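Long-range contacts in endo alpha-1,4 polygalactosaminidase (Neosartorya fumigata, PDB 6OJ1), which hydrolyses alpha-1,4-linked galactosamine polymers at internal positions and thereby disrupts microbial biofilms: residues Glu58-Asp63 against Ala78-Ile83; Cys84-Gly89 against Val145-Val150; Val227-Tyr232 against Phe261-Lys266. One frame throughout, in Å; residues are numbered along the deposited sequence.

Contact 1 (Glu58-Asp63 against Ala78-Ile83); sequences EIYDID and AGRKVI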
# COMPACT_ATOMS: atom_id res chain seq x y z
N GLU A 58 13.68 -1.93 8.70
CA GLU A 58 13.03 -2.98 9.48
C GLU A 58 11.88 -3.62 8.73
O GLU A 58 11.52 -4.77 9.01
CB GLU A 58 12.48 -2.43 10.80
CG GLU A 58 13.49 -2.09 11.86
CD GLU A 58 12.81 -1.68 13.16
OE1 GLU A 58 11.95 -2.46 13.65
OE2 GLU A 58 13.11 -0.58 13.67
N ILE A 59 11.25 -2.89 7.81
CA ILE A 59 10.06 -3.35 7.12
C ILE A 59 10.30 -3.24 5.62
O ILE A 59 10.75 -2.19 5.15
CB ILE A 59 8.80 -2.54 7.51
CG1 ILE A 59 8.43 -2.78 8.98
CG2 ILE A 59 7.65 -2.89 6.59
CD1 ILE A 59 7.37 -1.81 9.50
N TYR A 60 9.99 -4.30 4.88
CA TYR A 60 10.03 -4.30 3.42
C TYR A 60 8.63 -4.52 2.89
O TYR A 60 7.98 -5.48 3.28
CB TYR A 60 10.96 -5.39 2.88
CG TYR A 60 12.44 -5.04 2.79
CD1 TYR A 60 13.15 -4.67 3.92
CD2 TYR A 60 13.11 -5.11 1.58
CE1 TYR A 60 14.50 -4.35 3.84
CE2 TYR A 60 14.45 -4.79 1.49
CZ TYR A 60 15.14 -4.42 2.63
OH TYR A 60 16.49 -4.12 2.56
N ASP A 61 8.18 -3.63 1.99
CA ASP A 61 6.89 -3.74 1.31
C ASP A 61 7.20 -4.19 -0.12
O ASP A 61 7.87 -3.47 -0.87
CB ASP A 61 6.16 -2.40 1.36
CG ASP A 61 4.76 -2.44 0.76
OD1 ASP A 61 4.35 -3.47 0.18
OD2 ASP A 61 4.06 -1.41 0.88
N ILE A 62 6.77 -5.40 -0.48
CA ILE A 62 7.12 -6.00 -1.77
C ILE A 62 5.88 -6.63 -2.39
O ILE A 62 4.88 -6.91 -1.71
CB ILE A 62 8.24 -7.05 -1.63
CG1 ILE A 62 7.78 -8.20 -0.72
CG2 ILE A 62 9.53 -6.40 -1.07
CD1 ILE A 62 8.84 -9.30 -0.52
N ASP A 63 5.96 -6.88 -3.69
CA ASP A 63 4.81 -7.40 -4.43
C ASP A 63 4.43 -8.81 -4.00
O ASP A 63 5.28 -9.70 -3.89
CB ASP A 63 5.09 -7.35 -5.93
CG ASP A 63 3.87 -7.73 -6.75
OD1 ASP A 63 3.04 -6.84 -7.03
OD2 ASP A 63 3.73 -8.94 -7.07
N ALA A 78 16.27 -12.48 8.83
CA ALA A 78 17.14 -11.35 9.12
C ALA A 78 16.51 -10.36 10.10
O ALA A 78 17.08 -9.29 10.31
CB ALA A 78 17.52 -10.61 7.84
N GLY A 79 15.36 -10.69 10.69
CA GLY A 79 14.72 -9.83 11.67
C GLY A 79 13.78 -8.79 11.10
O GLY A 79 13.34 -7.90 11.85
N ARG A 80 13.45 -8.85 9.82
CA ARG A 80 12.62 -7.84 9.20
C ARG A 80 11.18 -8.32 9.09
O ARG A 80 10.89 -9.52 9.14
CB ARG A 80 13.18 -7.47 7.83
CG ARG A 80 14.50 -6.75 8.01
CD ARG A 80 15.29 -6.67 6.75
NE ARG A 80 16.64 -6.19 7.03
CZ ARG A 80 17.58 -6.07 6.10
NH1 ARG A 80 17.31 -6.40 4.84
NH2 ARG A 80 18.79 -5.63 6.42
N LYS A 81 10.27 -7.36 8.97
CA LYS A 81 8.87 -7.65 8.70
C LYS A 81 8.57 -7.41 7.23
O LYS A 81 9.14 -6.52 6.59
CB LYS A 81 7.97 -6.77 9.57
CG LYS A 81 8.04 -7.06 11.09
CD LYS A 81 7.31 -8.36 11.45
CE LYS A 81 7.30 -8.60 12.97
NZ LYS A 81 8.67 -8.92 13.47
N VAL A 82 7.65 -8.21 6.68
CA VAL A 82 7.34 -8.16 5.25
C VAL A 82 5.86 -7.81 5.08
O VAL A 82 4.98 -8.54 5.55
CB VAL A 82 7.67 -9.48 4.54
CG1 VAL A 82 7.39 -9.34 3.04
CG2 VAL A 82 9.12 -9.88 4.79
N ILE A 83 5.61 -6.69 4.41
CA ILE A 83 4.28 -6.29 3.98
C ILE A 83 4.16 -6.67 2.52
O ILE A 83 5.07 -6.40 1.73
CB ILE A 83 4.06 -4.77 4.16
CG1 ILE A 83 4.12 -4.39 5.64
CG2 ILE A 83 2.72 -4.32 3.57
CD1 ILE A 83 4.05 -2.87 5.89
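I59 and I83 share one first torsion, CG1 anti to the carbonyl carbon (chi1 -66° and -64°); the same turn puts CG2 anti to the backbone N in both, and I59 CG2 meets CD1 of I83, 3.7 Å away. On the opposite face I62 places CG1 between its backbone N and carbonyl carbon (chi1 61°), a turn that carries CD1 to 3.8 Å from CG1 of V82. D61 lies on the I59 side, its carboxylate against CG2 of I83. The backbones are joined by four bonds: K81 N to E58 O, Y60 N to K81 O and I83 N to Y60 O, each 2.9 Å, then I62 N to I83 O at 3.0 Å. This is the pairing of a beta-alpha-beta crossover, whose helix 69-77 covers Y60, R80 and V82. G79, at positive phi, closes that helix as the C-prime residue of a Schellman motif. R80 extends its chain past the Y60 ring, the guanidinium and ring planes nearly parallel but the two groups meeting obliquely. Its NH1 comes 3.3 Å from Y60 OH, too bent for a hydrogen bond. Each group bonds to a carbonyl before the strand instead, Y60 OH to V55 O and R80 NH1 to T53 O. Backbone polarity is thus spent in the pairing, and the arginine's charge would be eased by a main-chain oxygen, not the phenol.

Contact 2 (Cys84-Gly89 against Val145-Val150); sequences CYFSAG and VDPDNV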
# COMPACT_ATOMS: atom_id res chain seq x y z
N CYS A 84 3.05 -7.30 2.15
CA CYS A 84 2.85 -7.79 0.80
C CYS A 84 1.83 -6.90 0.10
O CYS A 84 0.66 -6.82 0.51
CB CYS A 84 2.39 -9.25 0.82
SG CYS A 84 3.76 -10.30 1.38
N TYR A 85 2.31 -6.21 -0.93
CA TYR A 85 1.50 -5.30 -1.74
C TYR A 85 0.63 -6.09 -2.72
O TYR A 85 1.10 -7.03 -3.37
CB TYR A 85 2.43 -4.35 -2.51
CG TYR A 85 1.73 -3.61 -3.63
CD1 TYR A 85 1.63 -4.18 -4.91
CD2 TYR A 85 1.15 -2.37 -3.41
CE1 TYR A 85 0.94 -3.52 -5.94
CE2 TYR A 85 0.48 -1.71 -4.43
CZ TYR A 85 0.38 -2.29 -5.69
OH TYR A 85 -0.31 -1.64 -6.71
N PHE A 86 -0.62 -5.66 -2.88
CA PHE A 86 -1.41 -6.11 -4.02
C PHE A 86 -2.47 -5.06 -4.29
O PHE A 86 -2.74 -4.20 -3.44
CB PHE A 86 -2.05 -7.49 -3.78
CG PHE A 86 -3.17 -7.47 -2.74
CD1 PHE A 86 -2.89 -7.62 -1.39
CD2 PHE A 86 -4.51 -7.37 -3.14
CE1 PHE A 86 -3.93 -7.61 -0.44
CE2 PHE A 86 -5.54 -7.37 -2.21
CZ PHE A 86 -5.25 -7.51 -0.86
N SER A 87 -3.03 -5.08 -5.48
CA SER A 87 -4.07 -4.12 -5.83
C SER A 87 -5.42 -4.72 -5.47
O SER A 87 -5.81 -5.74 -6.04
CB SER A 87 -4.05 -3.75 -7.31
OG SER A 87 -5.05 -2.77 -7.55
N ALA A 88 -6.13 -4.07 -4.55
CA ALA A 88 -7.46 -4.54 -4.19
C ALA A 88 -8.55 -3.84 -4.99
O ALA A 88 -9.64 -4.40 -5.14
CB ALA A 88 -7.69 -4.33 -2.69
N GLY A 89 -8.27 -2.67 -5.56
CA GLY A 89 -9.30 -1.93 -6.25
C GLY A 89 -9.11 -1.79 -7.75
O GLY A 89 -9.93 -1.14 -8.40
N VAL A 145 -0.36 -6.80 4.79
CA VAL A 145 -0.69 -6.57 3.38
C VAL A 145 -0.94 -5.09 3.17
O VAL A 145 -1.38 -4.37 4.07
CB VAL A 145 -1.90 -7.41 2.92
CG1 VAL A 145 -1.58 -8.93 2.92
CG2 VAL A 145 -3.14 -7.13 3.78
N ASP A 146 -0.69 -4.64 1.93
CA ASP A 146 -0.77 -3.23 1.53
C ASP A 146 -1.70 -3.18 0.31
O ASP A 146 -1.23 -3.25 -0.84
CB ASP A 146 0.63 -2.69 1.22
CG ASP A 146 0.63 -1.29 0.63
OD1 ASP A 146 -0.38 -0.56 0.74
OD2 ASP A 146 1.65 -0.91 0.03
N PRO A 147 -3.02 -3.06 0.53
CA PRO A 147 -3.99 -3.16 -0.58
C PRO A 147 -4.18 -1.83 -1.28
O PRO A 147 -4.57 -0.83 -0.67
CB PRO A 147 -5.28 -3.62 0.12
CG PRO A 147 -4.85 -4.00 1.54
CD PRO A 147 -3.69 -3.11 1.83
N ASP A 148 -3.91 -1.81 -2.60
CA ASP A 148 -3.86 -0.59 -3.38
C ASP A 148 -5.22 -0.26 -3.97
O ASP A 148 -6.12 -1.11 -4.08
CB ASP A 148 -2.82 -0.73 -4.50
CG ASP A 148 -2.28 0.61 -5.00
OD1 ASP A 148 -2.69 1.69 -4.50
OD2 ASP A 148 -1.41 0.57 -5.90
N ASN A 149 -5.37 1.01 -4.34
CA ASN A 149 -6.47 1.50 -5.17
C ASN A 149 -7.82 1.33 -4.49
O ASN A 149 -8.80 0.92 -5.11
CB ASN A 149 -6.43 0.82 -6.53
CG ASN A 149 -5.16 1.14 -7.27
OD1 ASN A 149 -4.82 2.32 -7.47
ND2 ASN A 149 -4.40 0.10 -7.63
N VAL A 150 -7.87 1.66 -3.20
CA VAL A 150 -9.13 1.66 -2.47
C VAL A 150 -9.79 3.03 -2.52
O VAL A 150 -10.69 3.32 -1.73
CB VAL A 150 -8.94 1.16 -1.01
CG1 VAL A 150 -8.49 -0.32 -1.01
CG2 VAL A 150 -7.96 2.04 -0.25
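C84 O receives the amide of D146, joining two neighbouring parallel strands of the (beta/alpha)-barrel, and C84 SG is tied to C142 by a disulfide. Y85 comes next, on the same face as D146 and D148. With CG anti to the backbone N (chi1 165°), its ring reaches along the strand pair and OH donates to D148 OD2 at 2.6 Å, using the anti lone pair of that oxygen. The carboxylate meets the ring at its edge, with the two planes 66° apart, while D148 OD1 forms a salt bridge with K187. Such a carboxylate, gripped on both oxygens, has little freedom to rotate. F86 turns the other way, against helix 124-140: its edge atom CE1 lies 3.9 Å from CB of V145, and CZ lies 4.0 Å from CB of P147. S87 OG takes a bond of 2.9 Å from ND2 of N149, lying in the amide plane, and also bonds S90 OG. A88 packs CB on CB of P147, toward helix 163-179. The amides of A88 and G89 both converge on D148 O, each at 3.0 Å. G89 CA makes a CA-H...O contact with N149 O, 3.1 Å long.

Contact 3 (Val227-Tyr232 against Phe261-Lys266); sequences VFHIEY and FSTVIK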
# COMPACT_ATOMS: atom_id res chain seq x y z
N VAL A 227 3.04 6.23 9.45
CA VAL A 227 2.73 6.56 8.07
C VAL A 227 3.94 6.16 7.25
O VAL A 227 5.03 6.74 7.41
CB VAL A 227 2.41 8.04 7.85
CG1 VAL A 227 2.18 8.28 6.35
CG2 VAL A 227 1.21 8.47 8.68
N PHE A 228 3.76 5.18 6.38
CA PHE A 228 4.80 4.78 5.44
C PHE A 228 4.67 5.69 4.23
O PHE A 228 3.75 5.55 3.42
CB PHE A 228 4.66 3.29 5.14
CG PHE A 228 4.87 2.44 6.35
CD1 PHE A 228 6.07 2.53 7.06
CD2 PHE A 228 3.88 1.59 6.82
CE1 PHE A 228 6.29 1.77 8.21
CE2 PHE A 228 4.08 0.82 7.97
CZ PHE A 228 5.29 0.91 8.67
N HIS A 229 5.58 6.66 4.14
CA HIS A 229 5.39 7.86 3.35
C HIS A 229 6.35 7.87 2.17
O HIS A 229 7.56 7.76 2.36
CB HIS A 229 5.58 9.10 4.24
CG HIS A 229 5.69 10.38 3.48
ND1 HIS A 229 6.72 11.28 3.69
CD2 HIS A 229 4.89 10.94 2.53
CE1 HIS A 229 6.56 12.32 2.90
NE2 HIS A 229 5.46 12.14 2.18
N ILE A 230 5.81 8.01 0.95
CA ILE A 230 6.60 8.03 -0.28
C ILE A 230 6.51 9.40 -0.92
O ILE A 230 5.42 9.97 -1.03
CB ILE A 230 6.10 6.96 -1.28
CG1 ILE A 230 5.92 5.60 -0.63
CG2 ILE A 230 7.06 6.86 -2.47
CD1 ILE A 230 5.20 4.61 -1.56
N GLU A 231 7.65 9.93 -1.38
CA GLU A 231 7.66 11.08 -2.27
C GLU A 231 8.46 10.73 -3.51
O GLU A 231 9.38 9.90 -3.47
CB GLU A 231 8.25 12.34 -1.61
CG GLU A 231 7.43 12.86 -0.40
CD GLU A 231 6.14 13.58 -0.80
OE1 GLU A 231 6.09 14.16 -1.91
OE2 GLU A 231 5.18 13.57 0.01
N TYR A 232 8.10 11.36 -4.63
CA TYR A 232 8.66 11.05 -5.95
C TYR A 232 9.25 12.33 -6.54
O TYR A 232 8.69 12.89 -7.50
CB TYR A 232 7.59 10.49 -6.89
CG TYR A 232 6.89 9.22 -6.44
CD1 TYR A 232 7.57 8.01 -6.38
CD2 TYR A 232 5.54 9.24 -6.11
CE1 TYR A 232 6.91 6.84 -5.98
CE2 TYR A 232 4.88 8.09 -5.72
CZ TYR A 232 5.56 6.89 -5.65
OH TYR A 232 4.92 5.74 -5.27
N PHE A 261 6.69 10.61 10.48
CA PHE A 261 6.44 9.89 9.23
C PHE A 261 7.67 9.06 8.86
O PHE A 261 8.81 9.50 9.06
CB PHE A 261 6.12 10.85 8.08
CG PHE A 261 4.72 11.45 8.13
CD1 PHE A 261 4.23 12.02 9.29
CD2 PHE A 261 3.93 11.47 7.00
CE1 PHE A 261 2.95 12.58 9.33
CE2 PHE A 261 2.65 12.03 7.03
CZ PHE A 261 2.17 12.58 8.19
N SER A 262 7.43 7.87 8.32
CA SER A 262 8.51 7.01 7.85
C SER A 262 8.68 7.27 6.36
O SER A 262 8.05 6.63 5.52
CB SER A 262 8.20 5.54 8.13
OG SER A 262 8.09 5.33 9.52
N THR A 263 9.54 8.23 6.02
CA THR A 263 9.63 8.70 4.65
C THR A 263 10.65 7.90 3.87
O THR A 263 11.74 7.59 4.37
CB THR A 263 9.99 10.19 4.62
OG1 THR A 263 8.96 10.94 5.29
CG2 THR A 263 10.12 10.68 3.18
N VAL A 264 10.28 7.53 2.64
CA VAL A 264 11.23 7.09 1.62
C VAL A 264 11.12 8.01 0.41
O VAL A 264 10.02 8.43 0.03
CB VAL A 264 11.02 5.62 1.20
CG1 VAL A 264 11.51 4.68 2.28
CG2 VAL A 264 9.54 5.36 0.84
N ILE A 265 12.27 8.31 -0.19
CA ILE A 265 12.33 8.98 -1.48
C ILE A 265 12.57 7.91 -2.53
O ILE A 265 13.52 7.13 -2.41
CB ILE A 265 13.43 10.05 -1.48
CG1 ILE A 265 13.07 11.16 -0.49
CG2 ILE A 265 13.65 10.60 -2.87
CD1 ILE A 265 14.25 11.94 -0.00
N LYS A 266 11.68 7.83 -3.53
CA LYS A 266 11.69 6.71 -4.47
C LYS A 266 11.56 7.22 -5.90
O LYS A 266 11.10 8.33 -6.15
CB LYS A 266 10.52 5.71 -4.18
CG LYS A 266 10.52 5.11 -2.79
CD LYS A 266 11.67 4.10 -2.66
CE LYS A 266 11.48 2.90 -3.58
NZ LYS A 266 12.56 1.89 -3.30
O HOH W 1 5.82 6.54 10.94
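Strands 227-231 and 261-266 run parallel, their axes 4.6 Å apart and inclined by 27°, with amides and carbonyls exchanged from S262 N to V227 O through to K266 N to E231 O. On one face, a chi1 of 168° swings the H229 imidazole away from the backbone N and alongside T263, so that ND1 and OG1 share an almost straight hydrogen bond of 2.8 Å in the ring plane. NE2 donates to E231 OE2 at 2.6 Å, which also accepts from A209 N. Fixed at both nitrogens, the imidazole presents a face to the edge of F261, a T-shaped pair with centroids 5.8 Å apart. F261 offers a face to V227 CB in a CH-pi contact. These residues lie on the helix-facing side of a beta-alpha-beta unit of the barrel, whose helix 246-253 touches E231 and I265. The reverse face holds F228, I230 and V264 toward W42, I230 CG1 3.9 Å from V264 CG2. A water accepts from V227 N and donates to S262 OG, itself bonded to T40 O. The Y232 ring turns its edge to K266 O, its hydroxyl bonded to E206, while K266 NZ turns away to bond I44 O and Q43 OE1 among others.

How the contacts relate
Contacts 1 and 2 follow one another along strand 81-87, their centres 16 Å apart, whereas contact 3 lies on another part of the barrel wall, about 15 Å from contact 1 and 17 Å from contact 2 between centres. The first two meet where I62 O probably accepts a hydrogen bond from Y85 N, and where two carboxylate oxygens, D61 OD2 and D146 OD2, lie only 2.6 Å apart. Contact 1 reaches contact 3 through the barrel interior, I59 CD1 lying 3.5 Å from F228 CZ; contacts 2 and 3 do not touch. A bound potassium ion lies about 5 Å from the D148 side chain and about 6 Å from that of Y232, near the C-terminal strand ends where barrel hydrolases generally bind substrate.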